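Local structure of probable 3-hydroxyisobutyrate dehydrogenase (Pseudomonas aeruginosa, 3OBB) at residues 184-192 with 287-295; 81-89 with 112-120. The protein catalyses the NAD-dependent oxidation of L-serine and methyl-L-serine, has low activity toward beta-hydroxyisobutyrate, and works as a homotetramer. All coordinates share one frame; numbering follows the deposited sequence.

The two contacts lie on opposite sides of the chain's centre, their own centres about 44 Å apart and their nearest atoms about 21 Å apart, and they share no helix or strand. Interaction 2 comes first in the chain and is complete before interaction 1 begins. It belongs to the N-terminal NAD-binding domain of Rossmann type, where the loop before strand 92-95 meets the turn leading into strand 117-124 of the mixed sheet. Interaction 1 belongs to the all-helical C-terminal part, where long helix 168-196 receives the end of the chain. Each contact therefore lies within its own half of this two-part dehydrogenase, and only interaction 1 also touches a second subunit.

Interaction 1: residues 184-192 with 287-295; sequences MIGTAEAMA and FSVVQKLFD
The carbonyl oxygen of Ala188 is held twice: Ala192 N makes the regular helical bond, and Gln291 NE2 adds a second at 2.8 Å from the opposite face of the carbonyl plane. This hydrogen bond from the side-chain amide is nearly straight (164°), although the donor stands above the carbonyl plane. Gln291 suits the place because its chain, bent at chi2 (63°), brings a donor back to the helix, where the small methyl of Ala188 lets it come close. Phe294 enters as a knob among Ile185, Ala188, Glu189 and Ala192. Glu189 CB lies over the ring centre at 3.9 Å, a CH-pi contact, while Ile185 CG2 meets the ring edge at 3.7 Å from CZ. Ala192 CB packs on Phe294 CB at 3.5 Å, where a short side chain fits. Toward the other end, flexible selenomethionine Met184 folds its CE to 3.6 Å from Phe287 CZ, and Val290 splits its branches, CG2 against Ile185 CG1 and CG1 toward Met184 CG. The carboxylate of Glu189 turns to backbone nitrogens of Met266 and Gly267 of the second subunit. Segment 287-295 lies along helix 168-196, with helix 265-279 packing on Ile185 and Val290, helix 216-220 on Met184, and helix 201-209 on Met191.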
HETATM    1  N   MSE A 184      -3.794  -0.408 -14.546  1.00 25.97           N
HETATM    2  CA  MSE A 184      -5.196  -0.819 -14.578  1.00 28.10           C
HETATM    3  C   MSE A 184      -5.936  -0.483 -13.263  1.00 27.96           C
HETATM    4  O   MSE A 184      -7.068   0.041 -13.255  1.00 28.27           O
HETATM    5  CB  MSE A 184      -5.356  -2.307 -14.948  1.00 28.14           C
HETATM    6  CG  MSE A 184      -6.815  -2.777 -14.933  1.00 27.92           C
HETATM    7 SE   MSE A 184      -7.908  -1.909 -16.331  0.80 37.33          SE
HETATM    8  CE  MSE A 184      -7.319  -2.845 -17.908  1.00 30.68           C
ATOM      9  N   ILE A 185      -5.299  -0.737 -12.136  1.00 28.70           N
ATOM     10  CA  ILE A 185      -5.954  -0.369 -10.873  1.00 29.06           C
ATOM     11  C   ILE A 185      -5.978   1.141 -10.718  1.00 29.66           C
ATOM     12  O   ILE A 185      -7.001   1.720 -10.329  1.00 28.89           O
ATOM     13  CB  ILE A 185      -5.286  -1.056  -9.668  1.00 29.96           C
ATOM     14  CG1 ILE A 185      -5.291  -2.569  -9.905  1.00 28.35           C
ATOM     15  CG2 ILE A 185      -6.046  -0.715  -8.363  1.00 31.80           C
ATOM     16  CD1 ILE A 185      -4.699  -3.376  -8.746  1.00 25.34           C
ATOM     17  N   GLY A 186      -4.848   1.781 -11.051  1.00 29.42           N
ATOM     18  CA  GLY A 186      -4.777   3.225 -11.089  1.00 28.77           C
ATOM     19  C   GLY A 186      -5.945   3.778 -11.898  1.00 29.31           C
ATOM     20  O   GLY A 186      -6.653   4.666 -11.436  1.00 31.04           O
ATOM     21  N   THR A 187      -6.169   3.250 -13.095  1.00 28.87           N
ATOM     22  CA  THR A 187      -7.224   3.737 -13.970  1.00 27.77           C
ATOM     23  C   THR A 187      -8.653   3.522 -13.393  1.00 28.03           C
ATOM     24  O   THR A 187      -9.487   4.440 -13.363  1.00 28.45           O
ATOM     25  CB  THR A 187      -7.069   3.172 -15.430  1.00 28.87           C
ATOM     26  OG1 THR A 187      -5.754   3.502 -15.955  1.00 25.77           O
ATOM     27  CG2 THR A 187      -8.155   3.777 -16.357  1.00 27.40           C
ATOM     28  N   ALA A 188      -8.901   2.331 -12.870  1.00 27.48           N
ATOM     29  CA  ALA A 188     -10.188   1.993 -12.287  1.00 26.61           C
ATOM     30  C   ALA A 188     -10.508   2.895 -11.091  1.00 27.52           C
ATOM     31  O   ALA A 188     -11.659   3.312 -10.893  1.00 27.35           O
ATOM     32  CB  ALA A 188     -10.173   0.538 -11.856  1.00 26.64           C
ATOM     33  N   GLU A 189      -9.495   3.177 -10.275  1.00 27.09           N
ATOM     34  CA  GLU A 189      -9.704   3.984  -9.086  1.00 28.53           C
ATOM     35  C   GLU A 189      -9.915   5.457  -9.462  1.00 28.47           C
ATOM     36  O   GLU A 189     -10.686   6.172  -8.792  1.00 28.95           O
ATOM     37  CB  GLU A 189      -8.529   3.811  -8.103  1.00 28.14           C
ATOM     38  CG  GLU A 189      -7.451   4.845  -8.191  1.00 29.46           C
ATOM     39  CD  GLU A 189      -6.311   4.619  -7.147  1.00 29.15           C
ATOM     40  OE1 GLU A 189      -6.331   3.589  -6.431  1.00 27.16           O
ATOM     41  OE2 GLU A 189      -5.420   5.499  -7.052  1.00 28.20           O
ATOM     42  N   ALA A 190      -9.217   5.902 -10.514  1.00 27.90           N
ATOM     43  CA  ALA A 190      -9.359   7.289 -10.997  1.00 28.34           C
ATOM     44  C   ALA A 190     -10.747   7.480 -11.604  1.00 28.89           C
ATOM     45  O   ALA A 190     -11.420   8.460 -11.296  1.00 31.53           O
ATOM     46  CB  ALA A 190      -8.273   7.620 -12.010  1.00 26.38           C
HETATM   47  N   MSE A 191     -11.197   6.531 -12.421  1.00 29.10           N
HETATM   48  CA  MSE A 191     -12.539   6.585 -13.044  1.00 30.64           C
HETATM   49  C   MSE A 191     -13.634   6.664 -11.981  1.00 30.92           C
HETATM   50  O   MSE A 191     -14.571   7.467 -12.077  1.00 32.52           O
HETATM   51  CB  MSE A 191     -12.789   5.342 -13.933  1.00 30.90           C
HETATM   52  CG  MSE A 191     -11.926   5.251 -15.224  1.00 31.77           C
HETATM   53 SE   MSE A 191     -12.316   6.691 -16.482  1.00 42.15          SE
HETATM   54  CE  MSE A 191     -14.236   6.348 -16.775  1.00 28.16           C
ATOM     55  N   ALA A 192     -13.494   5.850 -10.945  1.00 30.40           N
ATOM     56  CA  ALA A 192     -14.496   5.767  -9.877  1.00 31.09           C
ATOM     57  C   ALA A 192     -14.501   7.045  -9.051  1.00 31.08           C
ATOM     58  O   ALA A 192     -15.554   7.578  -8.712  1.00 31.35           O
ATOM     59  CB  ALA A 192     -14.213   4.532  -8.994  1.00 30.98           C
ATOM     60  N   PHE A 287      -9.362  -9.260 -16.038  1.00 31.76           N
ATOM     61  CA  PHE A 287      -8.657  -8.591 -14.943  1.00 31.28           C
ATOM     62  C   PHE A 287      -9.151  -7.152 -14.701  1.00 30.83           C
ATOM     63  O   PHE A 287      -8.955  -6.626 -13.624  1.00 31.92           O
ATOM     64  CB  PHE A 287      -7.121  -8.636 -15.149  1.00 30.52           C
ATOM     65  CG  PHE A 287      -6.621  -7.733 -16.256  1.00 30.70           C
ATOM     66  CD1 PHE A 287      -7.043  -7.922 -17.584  1.00 32.30           C
ATOM     67  CD2 PHE A 287      -5.763  -6.661 -15.966  1.00 29.17           C
ATOM     68  CE1 PHE A 287      -6.578  -7.082 -18.614  1.00 32.33           C
ATOM     69  CE2 PHE A 287      -5.286  -5.819 -16.975  1.00 28.92           C
ATOM     70  CZ  PHE A 287      -5.691  -6.019 -18.300  1.00 29.80           C
ATOM     71  N   SER A 288      -9.791  -6.503 -15.683  1.00 30.80           N
ATOM     72  CA  SER A 288     -10.354  -5.161 -15.426  1.00 29.81           C
ATOM     73  C   SER A 288     -11.540  -5.154 -14.441  1.00 29.49           C
ATOM     74  O   SER A 288     -11.989  -4.091 -14.017  1.00 29.83           O
ATOM     75  CB  SER A 288     -10.644  -4.381 -16.734  1.00 29.34           C
ATOM     76  OG  SER A 288     -11.736  -4.917 -17.459  1.00 30.00           O
ATOM     77  N   VAL A 289     -12.003  -6.340 -14.050  1.00 30.05           N
ATOM     78  CA  VAL A 289     -13.019  -6.537 -12.995  1.00 30.82           C
ATOM     79  C   VAL A 289     -12.593  -5.898 -11.660  1.00 31.40           C
ATOM     80  O   VAL A 289     -13.430  -5.630 -10.765  1.00 32.11           O
ATOM     81  CB  VAL A 289     -13.362  -8.041 -12.811  1.00 31.63           C
ATOM     82  CG1 VAL A 289     -12.267  -8.782 -11.970  1.00 31.19           C
ATOM     83  CG2 VAL A 289     -14.746  -8.207 -12.196  1.00 29.47           C
ATOM     84  N   VAL A 290     -11.307  -5.558 -11.575  1.00 30.57           N
ATOM     85  CA  VAL A 290     -10.802  -4.802 -10.439  1.00 29.98           C
ATOM     86  C   VAL A 290     -11.642  -3.531 -10.242  1.00 30.36           C
ATOM     87  O   VAL A 290     -11.739  -3.045  -9.126  1.00 31.11           O
ATOM     88  CB  VAL A 290      -9.263  -4.532 -10.598  1.00 30.42           C
ATOM     89  CG1 VAL A 290      -8.978  -3.433 -11.624  1.00 26.14           C
ATOM     90  CG2 VAL A 290      -8.583  -4.246  -9.258  1.00 30.32           C
ATOM     91  N   GLN A 291     -12.256  -3.023 -11.324  1.00 29.50           N
ATOM     92  CA  GLN A 291     -13.207  -1.892 -11.262  1.00 29.24           C
ATOM     93  C   GLN A 291     -14.250  -2.044 -10.150  1.00 29.92           C
ATOM     94  O   GLN A 291     -14.625  -1.070  -9.524  1.00 30.53           O
ATOM     95  CB  GLN A 291     -13.917  -1.663 -12.626  1.00 29.09           C
ATOM     96  CG  GLN A 291     -14.703  -0.312 -12.732  1.00 29.25           C
ATOM     97  CD  GLN A 291     -13.790   0.909 -12.617  1.00 28.34           C
ATOM     98  OE1 GLN A 291     -13.247   1.386 -13.607  1.00 28.95           O
ATOM     99  NE2 GLN A 291     -13.626   1.419 -11.406  1.00 29.46           N
ATOM    100  N   LYS A 292     -14.706  -3.273  -9.908  1.00 31.32           N
ATOM    101  CA  LYS A 292     -15.758  -3.568  -8.944  1.00 31.74           C
ATOM    102  C   LYS A 292     -15.366  -3.241  -7.487  1.00 32.93           C
ATOM    103  O   LYS A 292     -16.235  -2.921  -6.637  1.00 33.04           O
ATOM    104  CB  LYS A 292     -16.132  -5.044  -9.045  1.00 32.92           C
ATOM    105  CG  LYS A 292     -16.873  -5.423 -10.332  1.00 33.78           C
ATOM    106  CD  LYS A 292     -17.646  -6.731 -10.113  1.00 33.25           C
ATOM    107  CE  LYS A 292     -18.324  -7.229 -11.386  1.00 34.15           C
ATOM    108  NZ  LYS A 292     -19.583  -6.431 -11.513  1.00 38.46           N
ATOM    109  N   LEU A 293     -14.080  -3.352  -7.185  1.00 31.70           N
ATOM    110  CA  LEU A 293     -13.586  -2.876  -5.880  1.00 32.85           C
ATOM    111  C   LEU A 293     -13.993  -1.416  -5.595  1.00 33.32           C
ATOM    112  O   LEU A 293     -14.341  -1.067  -4.456  1.00 33.41           O
ATOM    113  CB  LEU A 293     -12.061  -3.020  -5.799  1.00 31.68           C
ATOM    114  CG  LEU A 293     -11.502  -4.453  -5.722  1.00 31.77           C
ATOM    115  CD1 LEU A 293      -9.996  -4.392  -5.483  1.00 30.29           C
ATOM    116  CD2 LEU A 293     -12.198  -5.232  -4.609  1.00 30.83           C
ATOM    117  N   PHE A 294     -14.014  -0.586  -6.642  1.00 33.82           N
ATOM    118  CA  PHE A 294     -14.221   0.868  -6.488  1.00 34.71           C
ATOM    119  C   PHE A 294     -15.602   1.384  -6.838  1.00 37.35           C
ATOM    120  O   PHE A 294     -15.969   2.480  -6.398  1.00 37.96           O
ATOM    121  CB  PHE A 294     -13.182   1.628  -7.314  1.00 33.85           C
ATOM    122  CG  PHE A 294     -11.794   1.116  -7.126  1.00 33.25           C
ATOM    123  CD1 PHE A 294     -11.186   0.357  -8.117  1.00 31.58           C
ATOM    124  CD2 PHE A 294     -11.116   1.366  -5.943  1.00 32.73           C
ATOM    125  CE1 PHE A 294      -9.906  -0.125  -7.953  1.00 32.57           C
ATOM    126  CE2 PHE A 294      -9.828   0.873  -5.755  1.00 35.00           C
ATOM    127  CZ  PHE A 294      -9.228   0.120  -6.764  1.00 35.52           C
ATOM    128  N   ASP A 295     -16.340   0.628  -7.653  1.00 40.11           N
ATOM    129  CA  ASP A 295     -17.625   1.083  -8.236  1.00 44.11           C
ATOM    130  C   ASP A 295     -18.723   0.365  -7.496  1.00 47.64           C
ATOM    131  O   ASP A 295     -18.863  -0.860  -7.624  1.00 47.15           O
ATOM    132  CB  ASP A 295     -17.689   0.768  -9.741  1.00 42.84           C
ATOM    133  CG  ASP A 295     -19.030   1.142 -10.407  1.00 45.69           C
ATOM    134  OD1 ASP A 295     -19.143   0.779 -11.621  1.00 46.40           O
ATOM    135  OD2 ASP A 295     -19.939   1.794  -9.789  1.00 41.45           O
TER

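Interaction 2: residues 81-89 with 112-120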
ATOM      1  N   ASP A  81      14.501 -37.386 -17.250  1.00106.00           N
ATOM      2  CA  ASP A  81      13.788 -38.444 -17.958  1.00107.41           C
ATOM      3  C   ASP A  81      12.943 -37.745 -19.044  1.00102.39           C
ATOM      4  O   ASP A  81      11.702 -37.801 -19.048  1.00100.38           O
ATOM      5  CB  ASP A  81      12.901 -39.218 -16.974  1.00109.33           C
ATOM      6  CG  ASP A  81      12.304 -38.317 -15.886  1.00105.84           C
ATOM      7  OD1 ASP A  81      11.156 -37.854 -16.043  1.00101.56           O
ATOM      8  OD2 ASP A  81      12.991 -38.061 -14.880  1.00106.68           O
ATOM      9  N   GLY A  82      13.638 -37.070 -19.962  1.00100.87           N
ATOM     10  CA  GLY A  82      13.024 -36.093 -20.858  1.00 94.79           C
ATOM     11  C   GLY A  82      12.780 -34.890 -19.983  1.00 90.85           C
ATOM     12  O   GLY A  82      12.968 -34.990 -18.772  1.00 92.21           O
ATOM     13  N   LEU A  83      12.369 -33.752 -20.549  1.00 86.00           N
ATOM     14  CA  LEU A  83      12.147 -33.549 -21.980  1.00 83.99           C
ATOM     15  C   LEU A  83      13.436 -33.113 -22.665  1.00 84.93           C
ATOM     16  O   LEU A  83      13.676 -33.461 -23.820  1.00 86.10           O
ATOM     17  CB  LEU A  83      11.059 -32.477 -22.208  1.00 78.96           C
ATOM     18  CG  LEU A  83      10.267 -32.469 -23.522  1.00 77.17           C
ATOM     19  CD1 LEU A  83       9.037 -31.590 -23.411  1.00 72.03           C
ATOM     20  CD2 LEU A  83      11.118 -32.028 -24.711  1.00 78.12           C
ATOM     21  N   LEU A  84      14.251 -32.328 -21.962  1.00 84.53           N
ATOM     22  CA  LEU A  84      15.557 -31.940 -22.487  1.00 86.19           C
ATOM     23  C   LEU A  84      16.454 -33.154 -22.747  1.00 91.72           C
ATOM     24  O   LEU A  84      17.205 -33.146 -23.703  1.00 92.98           O
ATOM     25  CB  LEU A  84      16.272 -30.940 -21.575  1.00 85.08           C
ATOM     26  CG  LEU A  84      15.817 -29.481 -21.594  1.00 79.55           C
ATOM     27  CD1 LEU A  84      16.615 -28.721 -20.565  1.00 78.76           C
ATOM     28  CD2 LEU A  84      15.964 -28.844 -22.970  1.00 76.47           C
ATOM     29  N   ALA A  85      16.371 -34.194 -21.916  1.00 95.35           N
ATOM     30  CA  ALA A  85      17.118 -35.435 -22.195  1.00102.00           C
ATOM     31  C   ALA A  85      16.896 -35.939 -23.639  1.00103.39           C
ATOM     32  O   ALA A  85      17.824 -36.464 -24.248  1.00107.31           O
ATOM     33  CB  ALA A  85      16.799 -36.530 -21.169  1.00104.75           C
ATOM     34  N   HIS A  86      15.677 -35.753 -24.174  1.00100.87           N
ATOM     35  CA  HIS A  86      15.374 -35.988 -25.603  1.00101.70           C
ATOM     36  C   HIS A  86      15.493 -34.687 -26.423  1.00 98.68           C
ATOM     37  O   HIS A  86      14.941 -33.647 -26.057  1.00 94.98           O
ATOM     38  CB  HIS A  86      14.031 -36.705 -25.770  1.00100.36           C
ATOM     39  CG  HIS A  86      13.954 -38.013 -25.027  1.00106.10           C
ATOM     40  ND1 HIS A  86      14.818 -39.068 -25.273  1.00112.52           N
ATOM     41  CD2 HIS A  86      13.122 -38.435 -24.044  1.00106.75           C
ATOM     42  CE1 HIS A  86      14.519 -40.079 -24.475  1.00114.38           C
ATOM     43  NE2 HIS A  86      13.494 -39.721 -23.719  1.00112.10           N
ATOM     44  N   ILE A  87      16.249 -34.760 -27.518  1.00101.91           N
ATOM     45  CA  ILE A  87      16.956 -33.593 -28.084  1.00101.66           C
ATOM     46  C   ILE A  87      17.356 -33.748 -29.539  1.00103.98           C
ATOM     47  O   ILE A  87      16.849 -34.622 -30.230  1.00106.04           O
ATOM     48  CB  ILE A  87      18.285 -33.318 -27.316  1.00104.04           C
ATOM     49  CG1 ILE A  87      18.870 -34.609 -26.714  1.00109.61           C
ATOM     50  CG2 ILE A  87      18.036 -32.300 -26.236  1.00101.31           C
ATOM     51  CD1 ILE A  87      20.422 -34.689 -26.604  1.00114.70           C
ATOM     52  N   ALA A  88      18.269 -32.899 -30.004  1.00104.59           N
ATOM     53  CA  ALA A  88      19.004 -33.198 -31.234  1.00108.92           C
ATOM     54  C   ALA A  88      20.521 -33.078 -31.045  1.00112.97           C
ATOM     55  O   ALA A  88      21.162 -34.074 -30.678  1.00118.20           O
ATOM     56  CB  ALA A  88      18.485 -32.403 -32.424  1.00106.54           C
ATOM     57  N   PRO A  89      21.121 -31.892 -31.287  1.00111.65           N
ATOM     58  CA  PRO A  89      20.654 -30.624 -31.828  1.00107.35           C
ATOM     59  C   PRO A  89      20.905 -30.508 -33.333  1.00109.21           C
ATOM     60  O   PRO A  89      20.701 -29.434 -33.907  1.00106.64           O
ATOM     61  CB  PRO A  89      21.500 -29.584 -31.072  1.00106.19           C
ATOM     62  CG  PRO A  89      22.654 -30.358 -30.440  1.00111.71           C
ATOM     63  CD  PRO A  89      22.547 -31.790 -30.923  1.00115.74           C
ATOM     64  N   ARG A 112      21.829 -25.601 -22.477  1.00 75.94           N
ATOM     65  CA  ARG A 112      23.209 -25.386 -22.931  1.00 80.14           C
ATOM     66  C   ARG A 112      24.122 -26.545 -22.588  1.00 85.96           C
ATOM     67  O   ARG A 112      24.886 -27.002 -23.442  1.00 89.84           O
ATOM     68  CB  ARG A 112      23.811 -24.108 -22.341  1.00 78.59           C
ATOM     69  CG  ARG A 112      23.345 -22.859 -23.027  1.00 75.64           C
ATOM     70  CD  ARG A 112      23.951 -21.634 -22.371  1.00 76.16           C
ATOM     71  NE  ARG A 112      23.224 -20.418 -22.730  1.00 70.30           N
ATOM     72  CZ  ARG A 112      23.415 -19.756 -23.868  1.00 70.80           C
ATOM     73  NH1 ARG A 112      22.717 -18.659 -24.115  1.00 67.35           N
ATOM     74  NH2 ARG A 112      24.302 -20.196 -24.763  1.00 72.82           N
ATOM     75  N   GLU A 113      24.045 -27.000 -21.334  1.00 87.60           N
ATOM     76  CA  GLU A 113      24.849 -28.119 -20.810  1.00 93.44           C
ATOM     77  C   GLU A 113      24.738 -29.373 -21.694  1.00 96.71           C
ATOM     78  O   GLU A 113      25.447 -30.361 -21.480  1.00102.15           O
ATOM     79  CB  GLU A 113      24.407 -28.429 -19.369  1.00 93.40           C
ATOM     80  CG  GLU A 113      25.210 -29.495 -18.629  1.00100.19           C
ATOM     81  CD  GLU A 113      26.620 -29.061 -18.302  1.00104.99           C
ATOM     82  OE1 GLU A 113      26.790 -28.024 -17.615  1.00103.30           O
ATOM     83  OE2 GLU A 113      27.569 -29.770 -18.720  1.00111.00           O
ATOM     84  N   ARG A 114      23.885 -29.288 -22.714  1.00 93.74           N
ATOM     85  CA  ARG A 114      23.473 -30.415 -23.534  1.00 96.08           C
ATOM     86  C   ARG A 114      23.605 -30.139 -25.069  1.00 95.52           C
ATOM     87  O   ARG A 114      23.305 -30.935 -26.034  1.00 97.37           O
ATOM     88  CB  ARG A 114      22.020 -30.766 -23.125  1.00 93.03           C
ATOM     89  CG  ARG A 114      21.294 -31.798 -23.966  1.00 94.92           C
ATOM     90  CD  ARG A 114      20.028 -32.266 -23.250  1.00 93.05           C
ATOM     91  NE  ARG A 114      20.346 -33.288 -22.246  1.00101.17           N
ATOM     92  CZ  ARG A 114      20.172 -33.116 -20.921  1.00100.31           C
ATOM     93  NH1 ARG A 114      20.534 -34.130 -20.114  1.00104.22           N
ATOM     94  NH2 ARG A 114      19.640 -31.944 -20.405  1.00 93.27           N
ATOM     95  N   GLY A 115      23.930 -28.840 -25.383  1.00 92.47           N
ATOM     96  CA  GLY A 115      24.147 -28.431 -26.780  1.00 92.26           C
ATOM     97  C   GLY A 115      22.964 -27.808 -27.527  1.00 87.48           C
ATOM     98  O   GLY A 115      23.008 -27.655 -28.752  1.00 88.33           O
ATOM     99  N   LEU A 116      21.909 -27.426 -26.818  1.00 82.83           N
ATOM    100  CA  LEU A 116      20.716 -26.911 -27.506  1.00 78.56           C
ATOM    101  C   LEU A 116      20.628 -25.395 -27.540  1.00 74.55           C
ATOM    102  O   LEU A 116      20.959 -24.734 -26.570  1.00 73.73           O
ATOM    103  CB  LEU A 116      19.446 -27.501 -26.906  1.00 76.24           C
ATOM    104  CG  LEU A 116      19.267 -29.024 -26.945  1.00 80.26           C
ATOM    105  CD1 LEU A 116      18.080 -29.365 -26.071  1.00 79.88           C
ATOM    106  CD2 LEU A 116      19.086 -29.573 -28.358  1.00 80.72           C
ATOM    107  N   ALA A 117      20.182 -24.856 -28.672  1.00 73.04           N
ATOM    108  CA  ALA A 117      19.809 -23.447 -28.775  1.00 69.34           C
ATOM    109  C   ALA A 117      18.393 -23.233 -28.237  1.00 65.91           C
ATOM    110  O   ALA A 117      17.418 -23.702 -28.842  1.00 65.25           O
ATOM    111  CB  ALA A 117      19.900 -22.987 -30.207  1.00 69.79           C
HETATM  112  N   MSE A 118      18.293 -22.529 -27.105  1.00 63.26           N
HETATM  113  CA  MSE A 118      17.020 -22.223 -26.465  1.00 60.15           C
HETATM  114  C   MSE A 118      16.781 -20.723 -26.295  1.00 55.78           C
HETATM  115  O   MSE A 118      17.704 -19.961 -26.014  1.00 56.20           O
HETATM  116  CB  MSE A 118      16.901 -22.915 -25.101  1.00 60.39           C
HETATM  117  CG  MSE A 118      15.693 -22.417 -24.277  1.00 58.52           C
HETATM  118 SE   MSE A 118      15.486 -23.325 -22.570  0.70 61.89          SE
HETATM  119  CE  MSE A 118      14.813 -25.010 -23.217  1.00 66.14           C
ATOM    120  N   LEU A 119      15.531 -20.316 -26.480  1.00 51.93           N
ATOM    121  CA  LEU A 119      15.080 -18.965 -26.175  1.00 47.94           C
ATOM    122  C   LEU A 119      13.934 -19.030 -25.170  1.00 45.72           C
ATOM    123  O   LEU A 119      13.095 -19.944 -25.227  1.00 45.18           O
ATOM    124  CB  LEU A 119      14.583 -18.277 -27.452  1.00 46.72           C
ATOM    125  CG  LEU A 119      15.556 -18.077 -28.606  1.00 48.36           C
ATOM    126  CD1 LEU A 119      14.807 -17.493 -29.784  1.00 45.97           C
ATOM    127  CD2 LEU A 119      16.752 -17.192 -28.185  1.00 44.95           C
ATOM    128  N   ASP A 120      13.896 -18.079 -24.245  1.00 43.87           N
ATOM    129  CA  ASP A 120      12.651 -17.794 -23.525  1.00 41.06           C
ATOM    130  C   ASP A 120      11.954 -16.669 -24.294  1.00 39.29           C
ATOM    131  O   ASP A 120      12.528 -15.610 -24.531  1.00 39.53           O
ATOM    132  CB  ASP A 120      12.865 -17.482 -22.018  1.00 40.67           C
ATOM    133  CG  ASP A 120      13.859 -16.330 -21.760  1.00 40.13           C
ATOM    134  OD1 ASP A 120      15.091 -16.502 -21.866  1.00 42.24           O
ATOM    135  OD2 ASP A 120      13.403 -15.240 -21.404  1.00 39.09           O
TER
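Arg114 reaches across to Leu84 and Ala85 and lays one face of its guanidinium over their backbone, with Ala85 CA 3.8 Å above the plane and offset toward the rim. The chain leaves with CG anti to the backbone N (chi1 172°), runs extended through chi2 and then bends at chi3 (-81°), which carries NH2 to 3.7 Å from Leu84 CB. Arginine suits this exposed border because its long chain spans the gap between the segments and ends in a flat group that can lie on backbone. No hydrogen bond joins the two segments.

Beneath it the contact is apolar: Leu84, Leu116 and Met118 are buried and put only apolar branches into it. With CG beside the backbone N (chi1 -60°), Leu116 sends its fork to the 81-89 loop, where its methyls diverge: CD1 to Leu84 CD2 at 3.8 Å, CD2 to Pro89 CB at 3.6 Å. The Leu84 and Leu116 side chains run antiparallel alongside one another. Unbranched selenomethionine Met118, bent at chi3, brings CE to 4.0 Å from Leu84 CD2. The Ile87 side chain also faces Leu116, but its exact placement is doubtful. Gly115 is the C-prime residue of a Schellman motif; at its positive phi a CB would jam against Arg114 O, which suits glycine.

That motif ends helix 101-112 and leads into strand 117-124, beside strand 92-95. Leu84 packs on helix 70-78 and on Ala110 of helix 101-112, which also covers Met118.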